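Local coordinates for predicted protein (Acinetobacter sp. RUH2624, PDB 4MEA), which probably opens epoxides by hydrolysis, acting as a secreted Cif-type virulence factor of the alpha/beta hydrolase fold, at residues I61-G66 and L79-D84; K72-V77 and W306-N311; K86-D91 and K121-G126; I128-H133 and P142-N147. All blocks are in the same frame, centred on the assembly; numbering follows the deposited sequence. Where two conformers were deposited one is given.

Contact 1 of 4, residues I61-G66 and L79-D84; sequences IVFIHG and LSYMKD
Tyr81 meets Ile61 and Phe63 through carbon alone, and the shortest polar bond lies further along the strand segment: His65 ND1 donates to Gly66 O at 2.8 Å, nearly straight at 162° and in the plane of the imidazole. The carbonyl of Gly66 receives it from a donor tilted 23° out of the carbonyl plane. The second ring nitrogen, NE2, is hydrogen-bonded to Leu92 N, which fixes the rotation of the ring. At the other end of the strand, Ile61 CD1 approaches Tyr81 CD2 to 3.7 Å, the two side chains crossing at about a right angle. Phe63 comes to the same carbon from further along the strand: its CZ stands 4.2 Å from Tyr81 CD2, which sits at the edge of the Phe63 ring near its plane. Strand 61-64, helix 75-81 and strand 87-90 form a beta-alpha-beta unit, and Tyr81 of helix 75-81 brings the CD2 side of its ring back to the first strand. With chi1 at -66°, CG lies beside the backbone N and anti to the carbonyl carbon, and the ring leans from the helix towards the sheet. Behind it the chain turns off, with Asp84 N bonded to Tyr81 O at 3.0 Å. The far end of the tyrosine passes on to helix 307-323: its OH is hydrogen-bonded to Ser320 OG, and Phe324 meets its ring edge-to-face. Phe63 in turn meets the indole of Trp74, and Ile61 also touches Phe324.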
loop_
_atom_site.group_PDB
_atom_site.type_symbol
_atom_site.label_atom_id
_atom_site.label_comp_id
_atom_site.label_asym_id
_atom_site.label_seq_id
_atom_site.Cartn_x
_atom_site.Cartn_y
_atom_site.Cartn_z
ATOM N N ILE A 61 35.441 -1.484 -5.916
ATOM C CA ILE A 61 34.097 -2.004 -5.756
ATOM C C ILE A 61 33.208 -0.838 -5.348
ATOM O O ILE A 61 33.455 -0.186 -4.336
ATOM C CB ILE A 61 34.039 -3.096 -4.685
ATOM C CG1 ILE A 61 35.193 -4.085 -4.874
ATOM C CG2 ILE A 61 32.687 -3.816 -4.726
ATOM C CD1 ILE A 61 35.336 -5.076 -3.757
ATOM N N VAL A 62 32.187 -0.571 -6.153
ATOM C CA VAL A 62 31.247 0.504 -5.861
ATOM C C VAL A 62 29.957 -0.099 -5.284
ATOM O O VAL A 62 29.403 -1.034 -5.855
ATOM C CB VAL A 62 30.969 1.341 -7.128
ATOM C CG1 VAL A 62 29.871 2.382 -6.877
ATOM C CG2 VAL A 62 32.269 2.001 -7.619
ATOM N N PHE A 63 29.518 0.412 -4.132
ATOM C CA PHE A 63 28.339 -0.112 -3.424
ATOM C C PHE A 63 27.237 0.934 -3.398
ATOM O O PHE A 63 27.466 2.067 -2.974
ATOM C CB PHE A 63 28.660 -0.460 -1.969
ATOM C CG PHE A 63 29.735 -1.500 -1.791
ATOM C CD1 PHE A 63 29.412 -2.848 -1.723
ATOM C CD2 PHE A 63 31.062 -1.123 -1.634
ATOM C CE1 PHE A 63 30.405 -3.810 -1.534
ATOM C CE2 PHE A 63 32.060 -2.079 -1.444
ATOM C CZ PHE A 63 31.730 -3.420 -1.398
ATOM N N ILE A 64 26.037 0.536 -3.805
ATOM C CA ILE A 64 24.895 1.442 -3.882
ATOM C C ILE A 64 23.714 0.947 -3.031
ATOM O O ILE A 64 23.094 -0.083 -3.338
ATOM C CB ILE A 64 24.422 1.612 -5.335
ATOM C CG1 ILE A 64 25.589 2.036 -6.244
ATOM C CG2 ILE A 64 23.277 2.620 -5.402
ATOM C CD1 ILE A 64 26.129 3.461 -5.948
ATOM N N HIS A 65 23.397 1.697 -1.976
ATOM C CA HIS A 65 22.318 1.351 -1.050
ATOM C C HIS A 65 20.934 1.612 -1.640
ATOM O O HIS A 65 20.802 2.099 -2.766
ATOM C CB HIS A 65 22.465 2.196 0.224
ATOM C CG HIS A 65 22.058 3.627 0.038
ATOM N ND1 HIS A 65 20.762 4.062 0.223
ATOM C CD2 HIS A 65 22.768 4.713 -0.352
ATOM C CE1 HIS A 65 20.694 5.357 -0.032
ATOM N NE2 HIS A 65 21.899 5.777 -0.381
ATOM N N GLY A 66 19.901 1.308 -0.858
ATOM C CA GLY A 66 18.529 1.612 -1.236
ATOM C C GLY A 66 17.725 2.238 -0.108
ATOM O O GLY A 66 18.291 2.860 0.798
ATOM N N LEU A 79 35.084 -2.383 5.130
ATOM C CA LEU A 79 36.227 -2.607 6.004
ATOM C C LEU A 79 36.898 -3.944 5.696
ATOM O O LEU A 79 38.127 -4.062 5.732
ATOM C CB LEU A 79 35.806 -2.520 7.476
ATOM C CG LEU A 79 35.412 -1.110 7.941
ATOM C CD1 LEU A 79 34.871 -1.129 9.359
ATOM C CD2 LEU A 79 36.596 -0.173 7.844
ATOM N N SER A 80 36.080 -4.932 5.360
ATOM C CA SER A 80 36.566 -6.272 5.052
ATOM C C SER A 80 37.380 -6.313 3.764
ATOM O O SER A 80 38.287 -7.129 3.621
ATOM C CB SER A 80 35.396 -7.253 4.939
ATOM O OG SER A 80 34.726 -7.405 6.175
ATOM N N TYR A 81 37.055 -5.432 2.822
ATOM C CA TYR A 81 37.692 -5.481 1.504
ATOM C C TYR A 81 38.792 -4.441 1.269
ATOM O O TYR A 81 39.589 -4.576 0.335
ATOM C CB TYR A 81 36.641 -5.362 0.397
ATOM C CG TYR A 81 35.682 -6.534 0.312
ATOM C CD1 TYR A 81 35.941 -7.726 0.980
ATOM C CD2 TYR A 81 34.518 -6.448 -0.439
ATOM C CE1 TYR A 81 35.060 -8.802 0.897
ATOM C CE2 TYR A 81 33.636 -7.518 -0.531
ATOM C CZ TYR A 81 33.911 -8.690 0.136
ATOM O OH TYR A 81 33.028 -9.747 0.039
ATOM N N MET A 82 38.850 -3.412 2.104
ATOM C CA MET A 82 39.692 -2.257 1.783
ATOM C C MET A 82 41.191 -2.563 1.745
ATOM O O MET A 82 41.952 -1.847 1.097
ATOM C CB MET A 82 39.396 -1.071 2.703
ATOM C CG MET A 82 39.643 -1.328 4.178
ATOM S SD MET A 82 39.358 0.178 5.127
ATOM C CE MET A 82 39.963 -0.355 6.725
ATOM N N LYS A 83 41.612 -3.621 2.429
ATOM C CA LYS A 83 43.009 -4.043 2.374
ATOM C C LYS A 83 43.429 -4.375 0.940
ATOM O O LYS A 83 44.558 -4.091 0.532
ATOM C CB LYS A 83 43.249 -5.255 3.279
ATOM C CG LYS A 83 42.448 -6.490 2.878
ATOM C CD LYS A 83 42.728 -7.675 3.787
ATOM C CE LYS A 83 41.832 -8.854 3.430
ATOM N NZ LYS A 83 42.076 -10.035 4.307
ATOM N N ASP A 84 42.514 -4.966 0.178
ATOM C CA ASP A 84 42.834 -5.481 -1.154
ATOM C C ASP A 84 42.132 -4.723 -2.270
ATOM O O ASP A 84 42.384 -4.989 -3.443
ATOM C CB ASP A 84 42.434 -6.957 -1.268
ATOM C CG ASP A 84 43.270 -7.860 -0.393
ATOM O OD1 ASP A 84 44.464 -7.557 -0.193
ATOM O OD2 ASP A 84 42.730 -8.882 0.089
#

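Contact 2 of 4, residues K72-V77 and W306-N311; sequences KMWEPV and WMVEEN
Val308, in the first turn of helix 307-323, pushes its isopropyl group against the 3-10 turn 72-74 and the helix 75-81 that follows it, joining two parts of the alpha/beta hydrolase fold that are more than two hundred residues apart in sequence. Packing is tight round its CG1. That methyl lies 3.3 Å from Met73 O and only 3.4 Å from Pro76 CG, closer than usual for two carbons, although Pro76 is exposed. With CG1 anti to the backbone N (chi1 178°) and placed there, CG2 turns to Met73, Trp74 and Val77. There the fit is easier: Val308 CG2 stands 4.2 Å from Met73 CE and 4.3 Å from Trp74 CZ3, and Val77 CG2 touches both valine methyls at 4.1 Å. Met73 bends its chain so that CE lies over one face of the Trp74 ring, towards its rim, and the same methyl touches Val308 CG2. Trp306 takes the N-cap position of helix 307-323, and its N donates to Glu310 OE2; the other carboxylate oxygen, OE1, takes the backbone N of Gly304, Gly213 and Lys214. The more open side belongs to two partly exposed charged residues beyond the apolar contact: Lys72 NZ bridges to Glu75 OE1 at 2.7 Å, meeting the syn side of that oxygen from 33° out of the carboxylate plane.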
loop_
_atom_site.group_PDB
_atom_site.type_symbol
_atom_site.label_atom_id
_atom_site.label_comp_id
_atom_site.label_asym_id
_atom_site.label_seq_id
_atom_site.Cartn_x
_atom_site.Cartn_y
_atom_site.Cartn_z
ATOM N N LYS A 72 26.107 3.826 4.715
ATOM C CA LYS A 72 26.425 3.158 5.984
ATOM C C LYS A 72 26.148 1.655 5.990
ATOM O O LYS A 72 26.818 0.905 6.702
ATOM C CB LYS A 72 25.669 3.838 7.138
ATOM C CG LYS A 72 25.927 3.265 8.538
ATOM C CD LYS A 72 27.334 3.611 9.031
ATOM C CE LYS A 72 27.488 3.295 10.510
ATOM N NZ LYS A 72 28.829 3.716 10.996
ATOM N N MET A 73 25.181 1.204 5.192
ATOM C CA MET A 73 24.811 -0.209 5.213
ATOM C C MET A 73 25.976 -1.071 4.753
ATOM O O MET A 73 26.053 -2.248 5.082
ATOM C CB MET A 73 23.570 -0.488 4.352
ATOM C CG MET A 73 23.777 -0.344 2.832
ATOM S SD MET A 73 22.472 -1.217 1.906
ATOM C CE MET A 73 23.009 -2.926 2.037
ATOM N N TRP A 74 26.896 -0.472 4.005
ATOM C CA TRP A 74 28.003 -1.227 3.429
ATOM C C TRP A 74 29.266 -1.273 4.303
ATOM O O TRP A 74 30.178 -2.046 4.030
ATOM C CB TRP A 74 28.351 -0.663 2.053
ATOM C CG TRP A 74 27.198 -0.659 1.080
ATOM C CD1 TRP A 74 26.540 0.438 0.590
ATOM C CD2 TRP A 74 26.580 -1.801 0.475
ATOM N NE1 TRP A 74 25.544 0.043 -0.283
ATOM C CE2 TRP A 74 25.553 -1.326 -0.374
ATOM C CE3 TRP A 74 26.795 -3.180 0.561
ATOM C CZ2 TRP A 74 24.742 -2.185 -1.125
ATOM C CZ3 TRP A 74 25.992 -4.030 -0.192
ATOM C CH2 TRP A 74 24.978 -3.530 -1.020
ATOM N N GLU A 75 29.308 -0.465 5.358
ATOM C CA GLU A 75 30.547 -0.270 6.123
ATOM C C GLU A 75 31.311 -1.555 6.497
ATOM O O GLU A 75 32.525 -1.637 6.292
ATOM C CB GLU A 75 30.307 0.601 7.364
ATOM C CG GLU A 75 31.599 1.088 8.032
ATOM C CD GLU A 75 31.357 1.941 9.263
ATOM O OE1 GLU A 75 30.351 1.714 9.965
ATOM O OE2 GLU A 75 32.169 2.858 9.521
ATOM N N PRO A 76 30.619 -2.557 7.054
ATOM C CA PRO A 76 31.386 -3.745 7.452
ATOM C C PRO A 76 32.023 -4.474 6.266
ATOM O O PRO A 76 33.123 -5.010 6.408
ATOM C CB PRO A 76 30.353 -4.627 8.172
ATOM C CG PRO A 76 29.022 -4.058 7.825
ATOM C CD PRO A 76 29.221 -2.609 7.516
ATOM N N VAL A 77 31.356 -4.476 5.113
ATOM C CA VAL A 77 31.918 -5.083 3.906
ATOM C C VAL A 77 33.083 -4.257 3.379
ATOM O O VAL A 77 34.098 -4.802 2.937
ATOM C CB VAL A 77 30.864 -5.214 2.782
ATOM C CG1 VAL A 77 31.473 -5.881 1.547
ATOM C CG2 VAL A 77 29.648 -5.991 3.278
ATOM N N TRP A 306 17.517 -6.693 5.096
ATOM C CA TRP A 306 18.656 -5.854 5.466
ATOM C C TRP A 306 19.884 -6.750 5.606
ATOM O O TRP A 306 20.349 -7.033 6.713
ATOM C CB TRP A 306 18.339 -5.089 6.758
ATOM C CG TRP A 306 16.934 -4.549 6.741
ATOM C CD1 TRP A 306 15.871 -4.998 7.467
ATOM C CD2 TRP A 306 16.439 -3.481 5.921
ATOM N NE1 TRP A 306 14.745 -4.268 7.162
ATOM C CE2 TRP A 306 15.066 -3.330 6.216
ATOM C CE3 TRP A 306 17.023 -2.638 4.964
ATOM C CZ2 TRP A 306 14.268 -2.368 5.596
ATOM C CZ3 TRP A 306 16.223 -1.674 4.342
ATOM C CH2 TRP A 306 14.859 -1.553 4.660
ATOM N N MET A 307 20.407 -7.177 4.459
ATOM C CA MET A 307 21.240 -8.372 4.392
ATOM C C MET A 307 22.591 -8.253 5.083
ATOM O O MET A 307 23.072 -9.224 5.658
ATOM C CB MET A 307 21.416 -8.813 2.942
ATOM C CG MET A 307 20.096 -9.149 2.240
ATOM S SD MET A 307 20.368 -9.595 0.514
ATOM C CE MET A 307 21.335 -11.092 0.682
ATOM N N VAL A 308 23.202 -7.073 5.023
ATOM C CA VAL A 308 24.474 -6.851 5.701
ATOM C C VAL A 308 24.306 -6.698 7.228
ATOM O O VAL A 308 25.111 -7.231 8.002
ATOM C CB VAL A 308 25.236 -5.649 5.093
ATOM C CG1 VAL A 308 26.535 -5.392 5.851
ATOM C CG2 VAL A 308 25.514 -5.915 3.611
ATOM N N GLU A 309 23.261 -6.001 7.667
ATOM C CA GLU A 309 22.951 -5.951 9.102
ATOM C C GLU A 309 22.748 -7.363 9.674
ATOM O O GLU A 309 23.292 -7.700 10.719
ATOM C CB GLU A 309 21.698 -5.104 9.385
ATOM C CG GLU A 309 21.827 -3.602 9.117
ATOM C CD GLU A 309 22.535 -2.846 10.240
ATOM O OE1 GLU A 309 22.488 -1.593 10.228
ATOM O OE2 GLU A 309 23.134 -3.498 11.129
ATOM N N GLU A 310 21.975 -8.190 8.973
ATOM C CA GLU A 310 21.556 -9.496 9.499
ATOM C C GLU A 310 22.524 -10.656 9.226
ATOM O O GLU A 310 22.499 -11.676 9.917
ATOM C CB GLU A 310 20.183 -9.858 8.943
ATOM C CG GLU A 310 19.143 -8.764 9.058
ATOM C CD GLU A 310 17.817 -9.198 8.484
ATOM O OE1 GLU A 310 17.375 -10.314 8.827
ATOM O OE2 GLU A 310 17.229 -8.444 7.671
ATOM N N ASN A 311 23.371 -10.514 8.219
ATOM C CA ASN A 311 24.185 -11.644 7.784
ATOM C C ASN A 311 25.372 -11.150 6.966
ATOM O O ASN A 311 25.532 -11.507 5.800
ATOM C CB ASN A 311 23.322 -12.637 6.989
ATOM C CG ASN A 311 23.994 -13.995 6.802
ATOM O OD1 ASN A 311 25.123 -14.207 7.241
ATOM N ND2 ASN A 311 23.287 -14.928 6.152
#

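Contact 3 of 4, residues K86-D91 and K121-G126; sequences KVIAID and KIAGKG
No ring stands between Ile88 and its partners Ile122 and Ala123; the flat groups lie at the borders of the contact, Tyr51 of strand 47-54 beside Ile122 and Tyr150 beside Ala123. What meets is methyl against methyl. Ile88 CD1 presses on Ile122 CG2 at 3.5 Å, tighter than usual, and on Ala123 CB at 3.7 Å, the extended arm of the strand isoleucine (chi2 162°) carrying its end to the last turn of the helix. Ile122 CG2 also lies 3.9 Å from both Ile88 CG1 and Ile88 CG2, and thus touches all three carbons of that residue beyond CB. Beside this apolar patch runs a polar thread. The carbonyl of Ile122 accepts a hydrogen bond from a water at 2.7 Å, and the same water takes a weak one from Lys86 NZ at 3.1 Å. The ammonium of Lys86 has its main partner in Glu53, with which it forms a salt bridge, while its CE comes 4.3 Å from Ile122 O. The helix then stops: Gly124 leaves helical geometry with a positive phi of 99°, and its carbonyl is hydrogen-bonded to Tyr150 OH. Ile88 and Ile90 turn to this helix, whereas Val87 and Ala89 turn to Met78 of helix 75-81 on the other face of the sheet. Helix 108-123 leads from strand 87-90 to strand 128-133, passing over strand 61-64 between them, a beta-alpha-beta crossover belonging to the three-layered alpha/beta hydrolase fold.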
loop_
_atom_site.group_PDB
_atom_site.type_symbol
_atom_site.label_atom_id
_atom_site.label_comp_id
_atom_site.label_asym_id
_atom_site.label_seq_id
_atom_site.Cartn_x
_atom_site.Cartn_y
_atom_site.Cartn_z
ATOM N N LYS A 86 40.047 -0.848 -3.543
ATOM C CA LYS A 86 39.408 0.446 -3.395
ATOM C C LYS A 86 37.926 0.126 -3.198
ATOM O O LYS A 86 37.368 -0.700 -3.924
ATOM C CB LYS A 86 39.605 1.282 -4.654
ATOM C CG LYS A 86 38.964 2.651 -4.599
ATOM C CD LYS A 86 39.773 3.585 -3.715
ATOM C CE LYS A 86 39.343 5.027 -3.887
ATOM N NZ LYS A 86 40.170 5.939 -3.055
ATOM N N VAL A 87 37.307 0.737 -2.192
ATOM C CA VAL A 87 35.886 0.508 -1.922
ATOM C C VAL A 87 35.174 1.854 -1.813
ATOM O O VAL A 87 35.643 2.762 -1.131
ATOM C CB VAL A 87 35.648 -0.360 -0.650
ATOM C CG1 VAL A 87 36.134 -1.786 -0.869
ATOM C CG2 VAL A 87 36.339 0.252 0.585
ATOM N N ILE A 88 34.043 1.973 -2.500
ATOM C CA ILE A 88 33.342 3.246 -2.617
ATOM C C ILE A 88 31.854 3.021 -2.395
ATOM O O ILE A 88 31.243 2.202 -3.076
ATOM C CB ILE A 88 33.547 3.853 -4.023
ATOM C CG1 ILE A 88 35.041 4.062 -4.301
ATOM C CG2 ILE A 88 32.774 5.161 -4.161
ATOM C CD1 ILE A 88 35.371 4.249 -5.766
ATOM N N ALA A 89 31.277 3.726 -1.427
ATOM C CA ALA A 89 29.839 3.629 -1.185
ATOM C C ALA A 89 29.232 5.017 -1.312
ATOM O O ALA A 89 29.619 5.946 -0.599
ATOM C CB ALA A 89 29.554 3.028 0.194
ATOM N N ILE A 90 28.295 5.155 -2.244
ATOM C CA ILE A 90 27.710 6.446 -2.569
ATOM C C ILE A 90 26.272 6.529 -2.070
ATOM O O ILE A 90 25.501 5.576 -2.222
ATOM C CB ILE A 90 27.708 6.662 -4.105
ATOM C CG1 ILE A 90 29.125 6.506 -4.669
ATOM C CG2 ILE A 90 27.100 8.023 -4.461
ATOM C CD1 ILE A 90 29.165 6.381 -6.198
ATOM N N ASP A 91 25.917 7.669 -1.478
ATOM C CA ASP A 91 24.529 7.964 -1.129
ATOM C C ASP A 91 23.722 8.279 -2.392
ATOM O O ASP A 91 24.095 9.170 -3.159
ATOM C CB ASP A 91 24.449 9.164 -0.179
ATOM C CG ASP A 91 24.842 8.816 1.237
ATOM O OD1 ASP A 91 24.905 7.606 1.553
ATOM O OD2 ASP A 91 25.072 9.755 2.042
ATOM N N LYS A 121 34.926 9.404 -11.885
ATOM C CA LYS A 121 35.882 10.311 -11.241
ATOM C C LYS A 121 36.458 9.742 -9.946
ATOM O O LYS A 121 37.652 9.898 -9.669
ATOM C CB LYS A 121 35.252 11.692 -11.005
ATOM C CG LYS A 121 35.039 12.474 -12.293
ATOM C CD LYS A 121 33.798 13.354 -12.245
ATOM C CE LYS A 121 34.100 14.749 -11.726
ATOM N NZ LYS A 121 32.888 15.620 -11.791
ATOM N N ILE A 122 35.624 9.076 -9.154
ATOM C CA ILE A 122 36.083 8.553 -7.868
ATOM C C ILE A 122 36.844 7.243 -8.042
ATOM O O ILE A 122 37.869 7.018 -7.397
ATOM C CB ILE A 122 34.911 8.290 -6.910
ATOM C CG1 ILE A 122 34.113 9.565 -6.662
ATOM C CG2 ILE A 122 35.414 7.714 -5.595
ATOM C CD1 ILE A 122 32.727 9.287 -6.085
ATOM N N ALA A 123 36.333 6.382 -8.914
ATOM C CA ALA A 123 36.855 5.029 -9.044
ATOM C C ALA A 123 37.968 4.981 -10.076
ATOM O O ALA A 123 38.884 4.168 -9.971
ATOM C CB ALA A 123 35.735 4.047 -9.412
ATOM N N GLY A 124 37.886 5.858 -11.071
ATOM C CA GLY A 124 38.891 5.903 -12.115
ATOM C C GLY A 124 38.435 5.182 -13.366
ATOM O O GLY A 124 37.248 4.881 -13.522
ATOM N N LYS A 125 39.381 4.879 -14.249
ATOM C CA LYS A 125 39.054 4.377 -15.581
ATOM C C LYS A 125 38.706 2.887 -15.649
ATOM O O LYS A 125 38.326 2.383 -16.710
ATOM C CB LYS A 125 40.169 4.740 -16.564
ATOM C CG LYS A 125 40.238 6.237 -16.828
ATOM C CD LYS A 125 41.442 6.623 -17.656
ATOM C CE LYS A 125 41.241 8.000 -18.262
ATOM N NZ LYS A 125 40.031 8.023 -19.139
ATOM N N GLY A 126 38.828 2.190 -14.520
ATOM C CA GLY A 126 38.277 0.849 -14.395
ATOM C C GLY A 126 39.202 -0.277 -14.810
ATOM O O GLY A 126 40.373 -0.042 -15.077
HETATM O O HOH W 1 39.199 7.919 -5.186
#

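Contact 4 of 4, residues I128-H133 and P142-N147; sequences IYYVSH and PLVANN
Strand 128-133 and the end of helix 136-146 come closest at Tyr130 and Val144, whose CA atoms are 8.0 Å apart, a spacing filled by the tyrosine ring. Tyr130 has CG anti to the backbone N (chi1 -165°), and two aliphatic side chains press on the same side of its ring. Val144 CG2 forms an off-centre CH-pi contact, 4.2 Å from the centroid and 29° from the ring normal, with Tyr130 CD2 as its nearest atom. Leu143, coming from that same side, meets the CE1 half: its CD2 is 3.6 Å from Tyr130 CE1, and its CD1 lies 3.9 Å from Tyr130 OH. The hydroxyl itself is hydrogen-bonded to Ser140 OG, one turn back in the helix, tying the end of the ring to the helix it packs on. Ile64, Ile119 and Ile151 also touch the ring. The helix is kinked where Pro142 and Leu143 have no N-H bond to the preceding turn; Leu143 N is bonded instead to Ser112 OG. Just past the helix, Asn147 ND2 donates back to Leu143 O at 2.7 Å, in the carbonyl plane on a lone pair and straight at 165°. Strand 128-133, helix 136-146 and strand 151-157 make up a beta-alpha-beta unit, whose turn from strand to helix is probably the nucleophile elbow of the alpha/beta hydrolase fold.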
loop_
_atom_site.group_PDB
_atom_site.type_symbol
_atom_site.label_atom_id
_atom_site.label_comp_id
_atom_site.label_asym_id
_atom_site.label_seq_id
_atom_site.Cartn_x
_atom_site.Cartn_y
_atom_site.Cartn_z
ATOM N N ILE A 128 35.709 -2.033 -12.734
ATOM C CA ILE A 128 35.311 -2.068 -11.334
ATOM C C ILE A 128 34.261 -3.139 -11.152
ATOM O O ILE A 128 33.729 -3.669 -12.129
ATOM C CB ILE A 128 34.680 -0.729 -10.883
ATOM C CG1 ILE A 128 33.317 -0.532 -11.564
ATOM C CG2 ILE A 128 35.631 0.440 -11.150
ATOM C CD1 ILE A 128 32.551 0.702 -11.114
ATOM N N TYR A 129 33.967 -3.456 -9.897
ATOM C CA TYR A 129 32.838 -4.319 -9.575
ATOM C C TYR A 129 31.739 -3.425 -9.004
ATOM O O TYR A 129 32.036 -2.420 -8.356
ATOM C CB TYR A 129 33.245 -5.379 -8.556
ATOM C CG TYR A 129 34.342 -6.310 -9.032
ATOM C CD1 TYR A 129 34.272 -6.923 -10.273
ATOM C CD2 TYR A 129 35.446 -6.577 -8.234
ATOM C CE1 TYR A 129 35.270 -7.778 -10.705
ATOM C CE2 TYR A 129 36.450 -7.428 -8.658
ATOM C CZ TYR A 129 36.357 -8.028 -9.895
ATOM O OH TYR A 129 37.355 -8.878 -10.322
ATOM N N TYR A 130 30.483 -3.795 -9.246
ATOM C CA TYR A 130 29.334 -2.969 -8.886
ATOM C C TYR A 130 28.342 -3.797 -8.063
ATOM O O TYR A 130 27.914 -4.877 -8.480
ATOM C CB TYR A 130 28.662 -2.444 -10.159
ATOM C CG TYR A 130 27.693 -1.296 -9.968
ATOM C CD1 TYR A 130 28.122 0.025 -10.090
ATOM C CD2 TYR A 130 26.341 -1.526 -9.710
ATOM C CE1 TYR A 130 27.239 1.088 -9.943
ATOM C CE2 TYR A 130 25.444 -0.458 -9.554
ATOM C CZ TYR A 130 25.903 0.846 -9.678
ATOM O OH TYR A 130 25.034 1.922 -9.536
ATOM N N VAL A 131 28.002 -3.292 -6.880
ATOM C CA VAL A 131 27.178 -4.026 -5.925
ATOM C C VAL A 131 26.034 -3.110 -5.500
ATOM O O VAL A 131 26.267 -1.987 -5.039
ATOM C CB VAL A 131 28.013 -4.487 -4.692
ATOM C CG1 VAL A 131 27.135 -5.189 -3.655
ATOM C CG2 VAL A 131 29.159 -5.403 -5.128
ATOM N N SER A 132 24.801 -3.582 -5.674
ATOM C CA SER A 132 23.621 -2.742 -5.467
ATOM C C SER A 132 22.584 -3.437 -4.576
ATOM O O SER A 132 22.495 -4.662 -4.580
ATOM C CB SER A 132 23.020 -2.402 -6.836
ATOM O OG SER A 132 21.766 -1.773 -6.715
ATOM N N HIS A 133 21.809 -2.655 -3.815
ATOM C CA HIS A 133 20.775 -3.202 -2.927
ATOM C C HIS A 133 19.507 -2.348 -2.943
ATOM O O HIS A 133 19.589 -1.123 -2.984
ATOM C CB HIS A 133 21.307 -3.311 -1.487
ATOM C CG HIS A 133 20.323 -3.888 -0.509
ATOM N ND1 HIS A 133 19.761 -3.145 0.507
ATOM C CD2 HIS A 133 19.830 -5.144 -0.370
ATOM C CE1 HIS A 133 18.955 -3.912 1.221
ATOM N NE2 HIS A 133 18.976 -5.129 0.709
ATOM N N PRO A 142 20.383 0.826 -16.054
ATOM C CA PRO A 142 20.966 1.432 -17.258
ATOM C C PRO A 142 22.457 1.706 -17.094
ATOM O O PRO A 142 23.196 1.536 -18.057
ATOM C CB PRO A 142 20.186 2.740 -17.409
ATOM C CG PRO A 142 18.850 2.424 -16.773
ATOM C CD PRO A 142 19.197 1.568 -15.591
ATOM N N LEU A 143 22.891 2.106 -15.902
ATOM C CA LEU A 143 24.320 2.291 -15.643
ATOM C C LEU A 143 25.098 1.013 -15.957
ATOM O O LEU A 143 26.083 1.030 -16.710
ATOM C CB LEU A 143 24.563 2.719 -14.188
ATOM C CG LEU A 143 26.006 3.044 -13.775
ATOM C CD1 LEU A 143 26.033 4.053 -12.638
ATOM C CD2 LEU A 143 26.781 1.791 -13.394
ATOM N N VAL A 144 24.653 -0.101 -15.386
ATOM C CA VAL A 144 25.324 -1.381 -15.589
ATOM C C VAL A 144 25.234 -1.884 -17.032
ATOM O O VAL A 144 26.244 -2.274 -17.624
ATOM C CB VAL A 144 24.775 -2.457 -14.624
ATOM C CG1 VAL A 144 25.340 -3.833 -14.976
ATOM C CG2 VAL A 144 25.107 -2.078 -13.179
ATOM N N ALA A 145 24.027 -1.879 -17.589
ATOM C CA ALA A 145 23.803 -2.357 -18.952
ATOM C C ALA A 145 24.563 -1.539 -20.006
ATOM O O ALA A 145 25.062 -2.093 -20.978
ATOM C CB ALA A 145 22.314 -2.375 -19.273
ATOM N N ASN A 146 24.645 -0.224 -19.816
ATOM C CA ASN A 146 25.309 0.630 -20.796
ATOM C C ASN A 146 26.823 0.723 -20.625
ATOM O O ASN A 146 27.509 1.310 -21.463
ATOM C CB ASN A 146 24.707 2.039 -20.777
ATOM C CG ASN A 146 23.341 2.088 -21.416
ATOM O OD1 ASN A 146 23.059 1.333 -22.343
ATOM N ND2 ASN A 146 22.478 2.967 -20.917
ATOM N N ASN A 147 27.340 0.161 -19.536
ATOM C CA ASN A 147 28.767 0.273 -19.233
ATOM C C ASN A 147 29.426 -1.067 -18.957
ATOM O O ASN A 147 30.334 -1.175 -18.129
ATOM C CB ASN A 147 29.005 1.236 -18.068
ATOM C CG ASN A 147 28.606 2.659 -18.404
ATOM O OD1 ASN A 147 29.371 3.389 -19.034
ATOM N ND2 ASN A 147 27.402 3.063 -17.990
#

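Overall arrangement
Contacts 1, 3 and 4 each bring a helix or its end onto one of the strands 61-64, 87-90 and 128-133 of a single sheet: Phe63 N probably bonds to Ile88 O at 2.7 Å, and Ile64 N to Val131 O at 2.8 Å. Contact 1 has its centre about 9 Å from that of contact 3 and 14 Å from that of contact 4, while contact 2 shares helix 75-81 with contact 1, their centres about 10 Å apart. Trp74 packs between them, touching Phe63, Val131 and Ala89. Contact 2 encloses contacts 3 and 4 along the chain. Met73 CE approaches His133 ND1 to 3.6 Å, so contact 2 adjoins the strand end that, as in relatives with this fold, probably leads to the nucleophile and the active site.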